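Local atomic coordinates of homocysteine S-methyltransferase (PDB entry 5DMM), a protein that catalyses methyl transfer from S-methylmethionine, or less efficiently S-adenosylmethionine, to homocysteine, forming methionine with the help of a zinc ion. Residues S174-L179 / A214-Y219. Numbering follows the deposited sequence.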
loop_
_atom_site.group_PDB
_atom_site.type_symbol
_atom_site.label_atom_id
_atom_site.label_comp_id
_atom_site.label_asym_id
_atom_site.label_seq_id
_atom_site.Cartn_x
_atom_site.Cartn_y
_atom_site.Cartn_z
ATOM N N SER A 174 -7.057 16.980 -1.862
ATOM C CA SER A 174 -6.503 17.878 -0.852
ATOM C C SER A 174 -5.676 17.073 0.153
ATOM O O SER A 174 -4.637 17.534 0.617
ATOM C CB SER A 174 -7.608 18.681 -0.147
ATOM O OG SER A 174 -8.403 17.865 0.695
ATOM N N GLU A 175 -6.110 15.850 0.455
ATOM C CA GLU A 175 -5.339 14.986 1.352
ATOM C C GLU A 175 -4.041 14.514 0.674
ATOM O O GLU A 175 -2.990 14.430 1.306
ATOM C CB GLU A 175 -6.185 13.793 1.806
ATOM C CG GLU A 175 -5.410 12.744 2.600
ATOM C CD GLU A 175 -6.274 11.572 3.026
ATOM O OE1 GLU A 175 -7.274 11.264 2.335
ATOM O OE2 GLU A 175 -5.952 10.960 4.066
ATOM N N ILE A 176 -4.107 14.233 -0.623
ATOM C CA ILE A 176 -2.911 13.854 -1.365
ATOM C C ILE A 176 -1.863 14.972 -1.302
ATOM O O ILE A 176 -0.678 14.705 -1.079
ATOM C CB ILE A 176 -3.260 13.495 -2.830
ATOM C CG1 ILE A 176 -3.975 12.129 -2.863
ATOM C CG2 ILE A 176 -2.000 13.474 -3.681
ATOM C CD1 ILE A 176 -4.686 11.827 -4.176
ATOM N N GLU A 177 -2.296 16.221 -1.475
ATOM C CA GLU A 177 -1.399 17.374 -1.352
ATOM C C GLU A 177 -0.767 17.464 0.034
ATOM O O GLU A 177 0.443 17.637 0.173
ATOM C CB GLU A 177 -2.149 18.679 -1.634
ATOM C CG GLU A 177 -2.891 18.721 -2.947
ATOM C CD GLU A 177 -3.816 19.921 -3.052
ATOM O OE1 GLU A 177 -3.634 20.896 -2.284
ATOM O OE2 GLU A 177 -4.730 19.888 -3.904
ATOM N N ALA A 178 -1.612 17.364 1.054
ATOM C CA ALA A 178 -1.172 17.412 2.451
ATOM C C ALA A 178 -0.134 16.336 2.741
ATOM O O ALA A 178 0.891 16.585 3.394
ATOM C CB ALA A 178 -2.364 17.257 3.388
ATOM N N LEU A 179 -0.387 15.142 2.224
ATOM C CA LEU A 179 0.521 14.011 2.392
ATOM C C LEU A 179 1.858 14.201 1.658
ATOM O O LEU A 179 2.912 13.867 2.195
ATOM C CB LEU A 179 -0.171 12.729 1.908
ATOM C CG LEU A 179 0.144 11.377 2.539
ATOM C CD1 LEU A 179 0.080 11.442 4.044
ATOM C CD2 LEU A 179 -0.843 10.317 2.022
ATOM N N ALA A 214 0.315 16.020 -12.100
ATOM C CA ALA A 214 1.046 17.281 -12.191
ATOM C C ALA A 214 1.500 17.734 -10.805
ATOM O O ALA A 214 2.639 18.170 -10.623
ATOM C CB ALA A 214 0.187 18.352 -12.855
ATOM N N LEU A 215 0.614 17.606 -9.825
ATOM C CA LEU A 215 0.967 17.978 -8.463
ATOM C C LEU A 215 2.133 17.136 -7.946
ATOM O O LEU A 215 3.151 17.672 -7.506
ATOM C CB LEU A 215 -0.231 17.824 -7.531
ATOM C CG LEU A 215 0.174 17.964 -6.061
ATOM C CD1 LEU A 215 0.079 19.413 -5.632
ATOM C CD2 LEU A 215 -0.651 17.042 -5.162
ATOM N N LEU A 216 1.982 15.816 -8.028
ATOM C CA LEU A 216 2.972 14.895 -7.477
ATOM C C LEU A 216 4.298 14.893 -8.231
ATOM O O LEU A 216 5.320 14.489 -7.676
ATOM C CB LEU A 216 2.399 13.475 -7.436
ATOM C CG LEU A 216 1.224 13.356 -6.464
ATOM C CD1 LEU A 216 0.594 11.970 -6.543
ATOM C CD2 LEU A 216 1.675 13.664 -5.032
ATOM N N ALA A 217 4.301 15.343 -9.490
ATOM C CA ALA A 217 5.541 15.400 -10.259
ATOM C C ALA A 217 6.563 16.344 -9.633
ATOM O O ALA A 217 7.766 16.185 -9.835
ATOM C CB ALA A 217 5.257 15.813 -11.686
ATOM N N GLY A 218 6.079 17.322 -8.874
ATOM C CA GLY A 218 6.942 18.267 -8.185
ATOM C C GLY A 218 7.536 17.771 -6.872
ATOM O O GLY A 218 8.244 18.514 -6.202
ATOM N N TYR A 219 7.244 16.523 -6.503
ATOM C CA TYR A 219 7.776 15.914 -5.282
ATOM C C TYR A 219 8.602 14.665 -5.604
ATOM O O TYR A 219 8.039 13.593 -5.801
ATOM C CB TYR A 219 6.642 15.531 -4.321
ATOM C CG TYR A 219 5.794 16.693 -3.853
ATOM C CD1 TYR A 219 6.072 17.349 -2.656
ATOM C CD2 TYR A 219 4.717 17.135 -4.605
ATOM C CE1 TYR A 219 5.298 18.410 -2.229
ATOM C CE2 TYR A 219 3.940 18.194 -4.182
ATOM C CZ TYR A 219 4.236 18.827 -2.996
ATOM O OH TYR A 219 3.468 19.888 -2.580
#
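Ile176 and Glu177 meet Leu215 and Leu216 where two neighbouring outer helices of a TIM barrel, 173-183 and 209-217, lie against each other; strand 191-197 of the barrel wall runs between them in the chain. The buried, purely apolar part packs against that strand. Ile176 holds CG2 anti to its backbone nitrogen (CG1 at chi1 -73°), which points this methyl at CD2 of Leu216, 3.9 Å away, the two side chains crossing at about a right angle. The same CG2 lies 4.1 Å from CD2 of Leu215, so one methyl of the beta-branched isoleucine touches both leucines. Phe195 of the strand touches both Ile176 and Leu216, and branched aliphatic residues suit these two buried positions because they fill them without polar atoms to satisfy.

The partly exposed edge is still closely packed, and what is loose there is the carboxylate of Glu177, which touches nothing of 214-219. Glutamate is a sensible choice at such a border: its methylenes can lie on a leucine while the extended chain carries the charge onward. Tyr219 adds little here, and its OH instead hydrogen-bonds Glu181 further along helix 173-183. Leu215 swings CG anti to its own nitrogen (chi1 170°), bringing both methyls up to the glutamate stem: CG of Glu177 lies 4.1 Å from CD1 of Leu215 and 3.6 Å from its CD2, with CB and the backbone CA of Glu177 also close to CD2.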